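Histone fold protein (PDB 1F1E) is an archaeal DNA-binding histone that carries two histone folds in one polypeptide and is probably active in protein dimerization. Local coordinates at residues Ala8-Ile13 with Thr30-Val35; Arg12-Gly17 with Glu117-Lys122; Glu81-Ala86 with Leu111-Thr116. All coordinates share one frame; numbering follows the deposited sequence.

Interaction 1. Residues Ala8-Ile13 with Thr30-Val35; sequences AAIERI and TIYDFV
Ile10 and Val35 meet tip to tip where helix 7-15 packs on the long helix 25-51. Two branches of the isoleucine are engaged: Ile10 CG2 lies 3.9 Å from Val35 CG2, and Ile10 CG1 lies 4.0 Å from Val35 CG1. Its first torsion accounts for this, because at chi1 -63° CG2 stands anti to the backbone N and CG1 anti to the carbonyl carbon, and both carbons reach the valine. Ile10 CG2 has further neighbours in Ile31 CD1 at 4.0 Å and Tyr32 CD1 at 4.2 Å, and thus serves three residues of the long helix. Ile31 arrives by another route: its CG1 is placed between its own backbone N and carbonyl carbon (chi1 64°), and the extended remainder carries Ile31 CD1 to 4.1 Å from Glu11 CA. The Tyr32 ring presents its edge, near its plane, to Ile10 CG2 and Glu11 CB. Beyond the ring, Tyr32 OH is 3.4 Å from Glu11 OE1, and one water donates to that carboxylate oxygen while also hydrogen-bonding to the hydroxyl. The other oxygen, Glu11 OE2, is taken by a salt bridge to Arg15. The two segment axes are turned 105° from each other, as expected for a short helix laid across the central helix of a histone fold. Apolar packing round the Ile10 CG2 methyl thus makes up most of the contact, with a water bridge at its polar margin.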
loop_
_atom_site.group_PDB
_atom_site.type_symbol
_atom_site.label_atom_id
_atom_site.label_comp_id
_atom_site.label_asym_id
_atom_site.label_seq_id
_atom_site.Cartn_x
_atom_site.Cartn_y
_atom_site.Cartn_z
ATOM N N ALA A 8 -4.824 -10.176 23.432
ATOM C CA ALA A 8 -3.694 -9.893 24.319
ATOM C C ALA A 8 -2.373 -9.809 23.581
ATOM O O ALA A 8 -1.537 -8.946 23.903
ATOM C CB ALA A 8 -3.643 -10.968 25.390
ATOM N N ALA A 9 -2.276 -10.668 22.573
ATOM C CA ALA A 9 -1.057 -10.684 21.718
ATOM C C ALA A 9 -1.024 -9.452 20.811
ATOM O O ALA A 9 0.041 -8.822 20.730
ATOM C CB ALA A 9 -0.909 -11.958 20.915
ATOM N N ILE A 10 -2.146 -9.093 20.183
ATOM C CA ILE A 10 -2.241 -7.832 19.430
ATOM C C ILE A 10 -1.769 -6.653 20.262
ATOM O O ILE A 10 -0.941 -5.852 19.829
ATOM C CB ILE A 10 -3.644 -7.595 18.897
ATOM C CG1 ILE A 10 -4.056 -8.706 17.888
ATOM C CG2 ILE A 10 -3.780 -6.216 18.298
ATOM C CD1 ILE A 10 -5.525 -8.580 17.529
ATOM N N GLU A 11 -2.303 -6.564 21.487
ATOM C CA GLU A 11 -1.861 -5.489 22.332
ATOM C C GLU A 11 -0.386 -5.505 22.680
ATOM O O GLU A 11 0.162 -4.444 22.602
ATOM C CB GLU A 11 -2.661 -5.578 23.664
ATOM C CG GLU A 11 -2.359 -4.362 24.510
ATOM C CD GLU A 11 -3.058 -4.342 25.834
ATOM O OE1 GLU A 11 -3.957 -5.197 26.061
ATOM O OE2 GLU A 11 -2.668 -3.469 26.635
ATOM N N ARG A 12 0.156 -6.682 23.065
ATOM C CA ARG A 12 1.579 -6.670 23.422
ATOM C C ARG A 12 2.453 -6.216 22.237
ATOM O O ARG A 12 3.429 -5.501 22.389
ATOM C CB ARG A 12 2.084 -8.006 23.968
ATOM C CG ARG A 12 1.489 -8.360 25.346
ATOM C CD ARG A 12 2.189 -9.632 25.849
ATOM N NE ARG A 12 1.759 -10.766 25.019
ATOM C CZ ARG A 12 0.696 -11.523 25.222
ATOM N NH1 ARG A 12 -0.139 -11.345 26.244
ATOM N NH2 ARG A 12 0.432 -12.508 24.404
ATOM N N ILE A 13 2.045 -6.708 21.050
ATOM C CA ILE A 13 2.869 -6.472 19.884
ATOM C C ILE A 13 2.797 -4.988 19.563
ATOM O O ILE A 13 3.786 -4.335 19.289
ATOM C CB ILE A 13 2.484 -7.384 18.750
ATOM C CG1 ILE A 13 2.815 -8.845 19.066
ATOM C CG2 ILE A 13 3.119 -6.980 17.447
ATOM C CD1 ILE A 13 2.028 -9.832 18.198
ATOM N N THR A 30 -9.358 0.230 18.735
ATOM C CA THR A 30 -8.992 0.426 17.307
ATOM C C THR A 30 -8.133 -0.669 16.713
ATOM O O THR A 30 -8.354 -1.183 15.612
ATOM C CB THR A 30 -8.308 1.775 17.149
ATOM O OG1 THR A 30 -9.236 2.794 17.601
ATOM C CG2 THR A 30 -8.024 2.085 15.701
ATOM N N ILE A 31 -7.110 -1.032 17.476
ATOM C CA ILE A 31 -6.163 -2.074 17.039
ATOM C C ILE A 31 -6.826 -3.436 17.029
ATOM O O ILE A 31 -6.469 -4.262 16.201
ATOM C CB ILE A 31 -4.851 -2.101 17.833
ATOM C CG1 ILE A 31 -4.993 -2.450 19.294
ATOM C CG2 ILE A 31 -4.064 -0.782 17.732
ATOM C CD1 ILE A 31 -3.692 -2.654 20.070
ATOM N N TYR A 32 -7.794 -3.730 17.870
ATOM C CA TYR A 32 -8.452 -5.048 17.820
ATOM C C TYR A 32 -9.293 -5.167 16.570
ATOM O O TYR A 32 -9.459 -6.238 15.947
ATOM C CB TYR A 32 -9.321 -5.142 19.064
ATOM C CG TYR A 32 -8.568 -5.220 20.374
ATOM C CD1 TYR A 32 -7.270 -5.619 20.535
ATOM C CD2 TYR A 32 -9.187 -4.902 21.580
ATOM C CE1 TYR A 32 -6.600 -5.703 21.732
ATOM C CE2 TYR A 32 -8.610 -4.950 22.798
ATOM C CZ TYR A 32 -7.281 -5.349 22.867
ATOM O OH TYR A 32 -6.721 -5.401 24.099
ATOM N N ASP A 33 -9.865 -4.038 16.187
ATOM C CA ASP A 33 -10.640 -4.138 14.958
ATOM C C ASP A 33 -9.657 -4.220 13.780
ATOM O O ASP A 33 -9.795 -4.996 12.842
ATOM C CB ASP A 33 -11.603 -2.950 14.772
ATOM C CG ASP A 33 -12.935 -3.080 15.532
ATOM O OD1 ASP A 33 -13.237 -4.194 16.019
ATOM O OD2 ASP A 33 -13.631 -2.035 15.716
ATOM N N PHE A 34 -8.607 -3.379 13.789
ATOM C CA PHE A 34 -7.773 -3.235 12.629
ATOM C C PHE A 34 -6.779 -4.374 12.357
ATOM O O PHE A 34 -6.659 -4.817 11.226
ATOM C CB PHE A 34 -7.010 -1.893 12.743
ATOM C CG PHE A 34 -6.036 -1.751 11.593
ATOM C CD1 PHE A 34 -6.553 -1.378 10.348
ATOM C CD2 PHE A 34 -4.685 -1.930 11.788
ATOM C CE1 PHE A 34 -5.656 -1.245 9.314
ATOM C CE2 PHE A 34 -3.813 -1.859 10.713
ATOM C CZ PHE A 34 -4.334 -1.484 9.516
ATOM N N VAL A 35 -6.078 -4.793 13.392
ATOM C CA VAL A 35 -5.006 -5.783 13.150
ATOM C C VAL A 35 -5.537 -7.029 12.478
ATOM O O VAL A 35 -4.884 -7.477 11.524
ATOM C CB VAL A 35 -4.162 -6.044 14.414
ATOM C CG1 VAL A 35 -3.198 -7.192 14.264
ATOM C CG2 VAL A 35 -3.415 -4.753 14.733
HETATM O O HOH W 1 -5.715 -7.729 25.465
#

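Interaction 2. Residues Arg12-Gly17 with Glu117-Lys122; sequences RIFRQG and EELGEK
The ring of Phe14 takes Gly120 CA over one face, offset toward the rim, and Leu119 CG at its edge in the ring plane. Gly120 CA stands 3.6 Å from the Phe14 ring centroid and 23° off the ring normal, which meets the criteria for a CH-pi contact. Phe14 gets there because its CG is anti to the backbone N (chi1 -176°), sending the ring back toward helix 102-129. The other flat pair is the Gln16 amide and the Glu117 carboxylate, whose chains cross at about a right angle. Gln16 NE2 donates to Glu117 OE2 at 2.8 Å; the N-H...O angle is a bent 138°, and OE2 is met from above the carboxylate plane. Glu117 OE1 is salt-bridged to Arg114, so the two carboxylate oxygens face different partners. A leucine in place of Glu117 would probably leave Arg114 without one of its carboxylate mates and the Gln16 amide without this acceptor. Near the end of helix 7-15 the backbones almost touch: Gly17 CA is 4.5 Å from Glu121 CA, and a CB on Gly17 would clash with Glu117 O, as one on Gly120 would with Phe14 O. Gly17 O also makes a CA-H...O contact, 3.3 Å from Glu121 CA. The absence of side chains at Gly17 and Gly120 therefore lets the backbones approach, while the directional polar bonding lies beside them at Gln16 and Glu117.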
loop_
_atom_site.group_PDB
_atom_site.type_symbol
_atom_site.label_atom_id
_atom_site.label_comp_id
_atom_site.label_asym_id
_atom_site.label_seq_id
_atom_site.Cartn_x
_atom_site.Cartn_y
_atom_site.Cartn_z
ATOM N N ARG A 12 0.156 -6.682 23.065
ATOM C CA ARG A 12 1.579 -6.670 23.422
ATOM C C ARG A 12 2.453 -6.216 22.237
ATOM O O ARG A 12 3.429 -5.501 22.389
ATOM C CB ARG A 12 2.084 -8.006 23.968
ATOM C CG ARG A 12 1.489 -8.360 25.346
ATOM C CD ARG A 12 2.189 -9.632 25.849
ATOM N NE ARG A 12 1.759 -10.766 25.019
ATOM C CZ ARG A 12 0.696 -11.523 25.222
ATOM N NH1 ARG A 12 -0.139 -11.345 26.244
ATOM N NH2 ARG A 12 0.432 -12.508 24.404
ATOM N N ILE A 13 2.045 -6.708 21.050
ATOM C CA ILE A 13 2.869 -6.472 19.884
ATOM C C ILE A 13 2.797 -4.988 19.563
ATOM O O ILE A 13 3.786 -4.335 19.289
ATOM C CB ILE A 13 2.484 -7.384 18.750
ATOM C CG1 ILE A 13 2.815 -8.845 19.066
ATOM C CG2 ILE A 13 3.119 -6.980 17.447
ATOM C CD1 ILE A 13 2.028 -9.832 18.198
ATOM N N PHE A 14 1.585 -4.444 19.531
ATOM C CA PHE A 14 1.461 -2.996 19.268
ATOM C C PHE A 14 2.248 -2.196 20.288
ATOM O O PHE A 14 2.939 -1.227 19.971
ATOM C CB PHE A 14 -0.013 -2.646 19.334
ATOM C CG PHE A 14 -0.325 -1.223 18.996
ATOM C CD1 PHE A 14 -0.477 -0.275 19.963
ATOM C CD2 PHE A 14 -0.450 -0.835 17.662
ATOM C CE1 PHE A 14 -0.775 1.047 19.672
ATOM C CE2 PHE A 14 -0.709 0.467 17.367
ATOM C CZ PHE A 14 -0.876 1.407 18.359
ATOM N N ARG A 15 2.131 -2.636 21.551
ATOM C CA ARG A 15 2.805 -1.899 22.623
ATOM C C ARG A 15 4.316 -1.959 22.527
ATOM O O ARG A 15 5.079 -1.115 23.006
ATOM C CB ARG A 15 2.286 -2.477 23.954
ATOM C CG ARG A 15 2.068 -1.626 25.125
ATOM C CD ARG A 15 1.688 -2.478 26.329
ATOM N NE ARG A 15 0.264 -2.344 26.667
ATOM C CZ ARG A 15 -0.196 -1.257 27.294
ATOM N NH1 ARG A 15 -1.481 -1.163 27.599
ATOM N NH2 ARG A 15 0.615 -0.257 27.614
ATOM N N GLN A 16 4.889 -2.936 21.839
ATOM C CA GLN A 16 6.302 -2.976 21.590
ATOM C C GLN A 16 6.763 -1.733 20.861
ATOM O O GLN A 16 7.915 -1.351 20.958
ATOM C CB GLN A 16 6.706 -4.138 20.665
ATOM C CG GLN A 16 6.555 -5.484 21.328
ATOM C CD GLN A 16 6.718 -6.698 20.446
ATOM O OE1 GLN A 16 6.609 -7.826 20.897
ATOM N NE2 GLN A 16 6.983 -6.493 19.164
ATOM N N GLY A 17 5.854 -1.088 20.132
ATOM C CA GLY A 17 6.256 0.094 19.413
ATOM C C GLY A 17 5.964 1.373 20.160
ATOM O O GLY A 17 6.281 2.436 19.610
ATOM N N GLU A 117 3.724 -3.465 15.226
ATOM C CA GLU A 117 4.674 -2.710 16.010
ATOM C C GLU A 117 4.952 -1.359 15.386
ATOM O O GLU A 117 4.987 -0.329 16.035
ATOM C CB GLU A 117 5.955 -3.545 16.104
ATOM C CG GLU A 117 7.045 -2.900 16.951
ATOM C CD GLU A 117 8.271 -3.801 16.893
ATOM O OE1 GLU A 117 8.957 -3.853 15.863
ATOM O OE2 GLU A 117 8.462 -4.433 17.935
ATOM N N GLU A 118 5.121 -1.337 14.074
ATOM C CA GLU A 118 5.339 -0.094 13.347
ATOM C C GLU A 118 4.152 0.866 13.449
ATOM O O GLU A 118 4.301 2.088 13.593
ATOM C CB GLU A 118 5.641 -0.385 11.901
ATOM C CG GLU A 118 6.252 0.728 11.133
ATOM C CD GLU A 118 6.620 0.098 9.775
ATOM O OE1 GLU A 118 7.790 0.076 9.379
ATOM O OE2 GLU A 118 5.652 -0.377 9.149
ATOM N N LEU A 119 2.986 0.257 13.446
ATOM C CA LEU A 119 1.800 1.098 13.714
ATOM C C LEU A 119 1.843 1.729 15.088
ATOM O O LEU A 119 1.454 2.897 15.244
ATOM C CB LEU A 119 0.570 0.236 13.539
ATOM C CG LEU A 119 -0.765 0.948 13.404
ATOM C CD1 LEU A 119 -0.831 1.682 12.043
ATOM C CD2 LEU A 119 -1.900 -0.007 13.679
ATOM N N GLY A 120 2.301 0.982 16.077
ATOM C CA GLY A 120 2.435 1.507 17.414
ATOM C C GLY A 120 3.454 2.640 17.425
ATOM O O GLY A 120 3.311 3.688 18.048
ATOM N N GLU A 121 4.552 2.486 16.694
ATOM C CA GLU A 121 5.516 3.576 16.627
ATOM C C GLU A 121 4.914 4.834 16.034
ATOM O O GLU A 121 5.150 5.964 16.481
ATOM C CB GLU A 121 6.707 3.182 15.771
ATOM C CG GLU A 121 7.521 2.055 16.322
ATOM C CD GLU A 121 8.603 1.543 15.394
ATOM O OE1 GLU A 121 9.193 0.508 15.735
ATOM O OE2 GLU A 121 8.974 2.203 14.376
ATOM N N LYS A 122 4.153 4.692 14.959
ATOM C CA LYS A 122 3.557 5.819 14.321
ATOM C C LYS A 122 2.516 6.481 15.230
ATOM O O LYS A 122 2.434 7.712 15.325
ATOM C CB LYS A 122 2.934 5.391 12.973
ATOM C CG LYS A 122 2.500 6.619 12.125
ATOM C CD LYS A 122 3.696 7.415 11.666
ATOM C CE LYS A 122 3.416 8.590 10.762
ATOM N NZ LYS A 122 4.778 9.205 10.568
HETATM O O HOH W 2 9.617 -0.115 18.624
HETATM O O HOH W 3 10.319 -2.429 19.242
#

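Interaction 3. Residues Glu81-Ala86 with Leu111-Thr116; sequences ELFGRA and LICRAT
Phe83 and Cys113 have nearly the same first torsion: CG of the phenylalanine (chi1 -68°) and SG of the cysteine (chi1 -66°) are each anti to the carbonyl carbon of their own residue, and these settings bring ring and sulfur together. Cys113 SG lies 3.4 Å from Phe83 CD2. Measured to the Phe83 ring centroid, the same SG is 4.2 Å away and 47° off the ring normal, an oblique sulfur-aromatic contact. The Ile112 side chain crosses that of Phe83 obliquely, with Ile112 CD1 placed 3.8 Å from Phe83 CD2; its CG1 sits between backbone N and carbonyl carbon, and from there the extended chain reaches the phenylalanine. Both segments belong to the second histone-type sequence of the chain, in which the loop leading into helix 85-94, with Gly84 at the N-cap, runs past the long helix 102-129. Phe83 also packs on Ala9 and Ile13, so its ring joins helix 7-15 to that long helix. The sulfur has company from the loop too: Leu82 CD2 approaches Cys113 SG to 4.1 Å, and Glu81 O is 3.5 Å from it. That carbonyl oxygen accepts a hydrogen bond from Tyr78 OH. One turn further along the long helix, Thr116 OG1 donates to Ile112 O at 2.8 Å, while Thr116 N reaches the same oxygen from the opposite face of the carbonyl plane, giving Ile112 O two donors.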
loop_
_atom_site.group_PDB
_atom_site.type_symbol
_atom_site.label_atom_id
_atom_site.label_comp_id
_atom_site.label_asym_id
_atom_site.label_seq_id
_atom_site.Cartn_x
_atom_site.Cartn_y
_atom_site.Cartn_z
ATOM N N GLU A 81 7.435 -10.432 19.797
ATOM C CA GLU A 81 6.405 -11.446 19.906
ATOM C C GLU A 81 5.802 -11.790 18.549
ATOM O O GLU A 81 5.519 -10.939 17.700
ATOM C CB GLU A 81 5.307 -10.975 20.869
ATOM C CG GLU A 81 4.360 -12.167 21.113
ATOM C CD GLU A 81 3.319 -11.923 22.187
ATOM O OE1 GLU A 81 3.541 -10.953 22.906
ATOM O OE2 GLU A 81 2.308 -12.722 22.260
ATOM N N LEU A 82 5.530 -13.074 18.311
ATOM C CA LEU A 82 4.894 -13.572 17.103
ATOM C C LEU A 82 3.583 -14.268 17.445
ATOM O O LEU A 82 3.417 -14.731 18.585
ATOM C CB LEU A 82 5.811 -14.575 16.411
ATOM C CG LEU A 82 7.110 -14.019 15.836
ATOM C CD1 LEU A 82 8.084 -15.191 15.657
ATOM C CD2 LEU A 82 6.821 -13.201 14.591
ATOM N N PHE A 83 2.680 -14.252 16.494
ATOM C CA PHE A 83 1.506 -15.063 16.778
ATOM C C PHE A 83 1.826 -16.529 16.658
ATOM O O PHE A 83 2.857 -16.921 16.139
ATOM C CB PHE A 83 0.469 -14.621 15.747
ATOM C CG PHE A 83 -0.045 -13.197 15.939
ATOM C CD1 PHE A 83 -0.791 -12.839 17.041
ATOM C CD2 PHE A 83 0.260 -12.252 14.994
ATOM C CE1 PHE A 83 -1.264 -11.549 17.199
ATOM C CE2 PHE A 83 -0.220 -10.970 15.114
ATOM C CZ PHE A 83 -0.977 -10.619 16.193
ATOM N N GLY A 84 0.888 -17.405 17.078
ATOM C CA GLY A 84 1.081 -18.824 16.907
ATOM C C GLY A 84 1.081 -19.232 15.442
ATOM O O GLY A 84 0.305 -18.643 14.676
ATOM N N ARG A 85 1.945 -20.190 15.093
ATOM C CA ARG A 85 2.096 -20.565 13.694
ATOM C C ARG A 85 0.806 -21.091 13.145
ATOM O O ARG A 85 0.379 -20.755 12.058
ATOM C CB ARG A 85 3.156 -21.684 13.535
ATOM C CG ARG A 85 3.173 -22.330 12.157
ATOM C CD ARG A 85 4.270 -23.393 11.991
ATOM N NE ARG A 85 5.531 -22.868 12.555
ATOM C CZ ARG A 85 6.395 -22.191 11.852
ATOM N NH1 ARG A 85 6.270 -21.888 10.577
ATOM N NH2 ARG A 85 7.481 -21.736 12.423
ATOM N N ALA A 86 0.087 -21.912 13.882
ATOM C CA ALA A 86 -1.134 -22.469 13.348
ATOM C C ALA A 86 -2.178 -21.405 13.070
ATOM O O ALA A 86 -2.953 -21.494 12.116
ATOM C CB ALA A 86 -1.761 -23.546 14.239
ATOM N N LEU A 111 5.971 -10.196 9.213
ATOM C CA LEU A 111 5.423 -9.040 8.534
ATOM C C LEU A 111 4.244 -8.480 9.307
ATOM O O LEU A 111 4.180 -7.269 9.491
ATOM C CB LEU A 111 5.026 -9.468 7.127
ATOM C CG LEU A 111 4.394 -8.425 6.204
ATOM C CD1 LEU A 111 5.222 -7.143 6.138
ATOM C CD2 LEU A 111 4.143 -8.964 4.809
ATOM N N ILE A 112 3.260 -9.272 9.668
ATOM C CA ILE A 112 2.096 -8.699 10.310
ATOM C C ILE A 112 2.460 -8.202 11.694
ATOM O O ILE A 112 1.900 -7.221 12.175
ATOM C CB ILE A 112 0.895 -9.671 10.291
ATOM C CG1 ILE A 112 1.070 -10.942 11.083
ATOM C CG2 ILE A 112 0.477 -9.966 8.862
ATOM C CD1 ILE A 112 -0.189 -11.776 11.223
ATOM N N CYS A 113 3.371 -8.881 12.393
ATOM C CA CYS A 113 3.742 -8.412 13.719
ATOM C C CYS A 113 4.576 -7.129 13.639
ATOM O O CYS A 113 4.270 -6.211 14.412
ATOM C CB CYS A 113 4.460 -9.516 14.468
ATOM S SG CYS A 113 3.424 -10.936 14.843
ATOM N N ARG A 114 5.540 -7.121 12.733
ATOM C CA ARG A 114 6.329 -5.921 12.579
ATOM C C ARG A 114 5.443 -4.770 12.128
ATOM O O ARG A 114 5.587 -3.636 12.582
ATOM C CB ARG A 114 7.452 -6.113 11.595
ATOM C CG ARG A 114 8.244 -4.870 11.268
ATOM C CD ARG A 114 8.956 -4.251 12.482
ATOM N NE ARG A 114 9.435 -2.967 12.105
ATOM C CZ ARG A 114 9.554 -1.849 12.795
ATOM N NH1 ARG A 114 9.220 -1.822 14.062
ATOM N NH2 ARG A 114 10.009 -0.765 12.195
ATOM N N ALA A 115 4.459 -5.017 11.245
ATOM C CA ALA A 115 3.561 -3.980 10.791
ATOM C C ALA A 115 2.749 -3.430 11.952
ATOM O O ALA A 115 2.537 -2.221 12.071
ATOM C CB ALA A 115 2.665 -4.470 9.699
ATOM N N THR A 116 2.359 -4.291 12.868
ATOM C CA THR A 116 1.618 -3.864 14.052
ATOM C C THR A 116 2.500 -3.013 14.998
ATOM O O THR A 116 2.032 -1.973 15.430
ATOM C CB THR A 116 1.069 -5.102 14.762
ATOM O OG1 THR A 116 0.177 -5.794 13.920
ATOM C CG2 THR A 116 0.236 -4.736 15.981
#

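How the interactions relate
Interactions 1 and 2 both start from helix 7-15, with centres about 9 Å apart, and join directly where Ile31 CG2 packs 3.6 Å from Phe14 CE2. Interactions 2 and 3 use successive turns of helix 102-129; Glu121 OE1 and Arg114 NH1 form a salt bridge of 2.9 Å between them. Arg12 and Ile13, common to interactions 1 and 2, also reach interaction 3: Arg12 NE is salt-bridged to Glu81 OE1 at 2.8 Å, and Ile13 CG2 packs 3.3 Å from Cys113 O. Helix 7-15 is therefore held between helix 25-51 and the second histone sequence, consistent with two folds pairing within one chain.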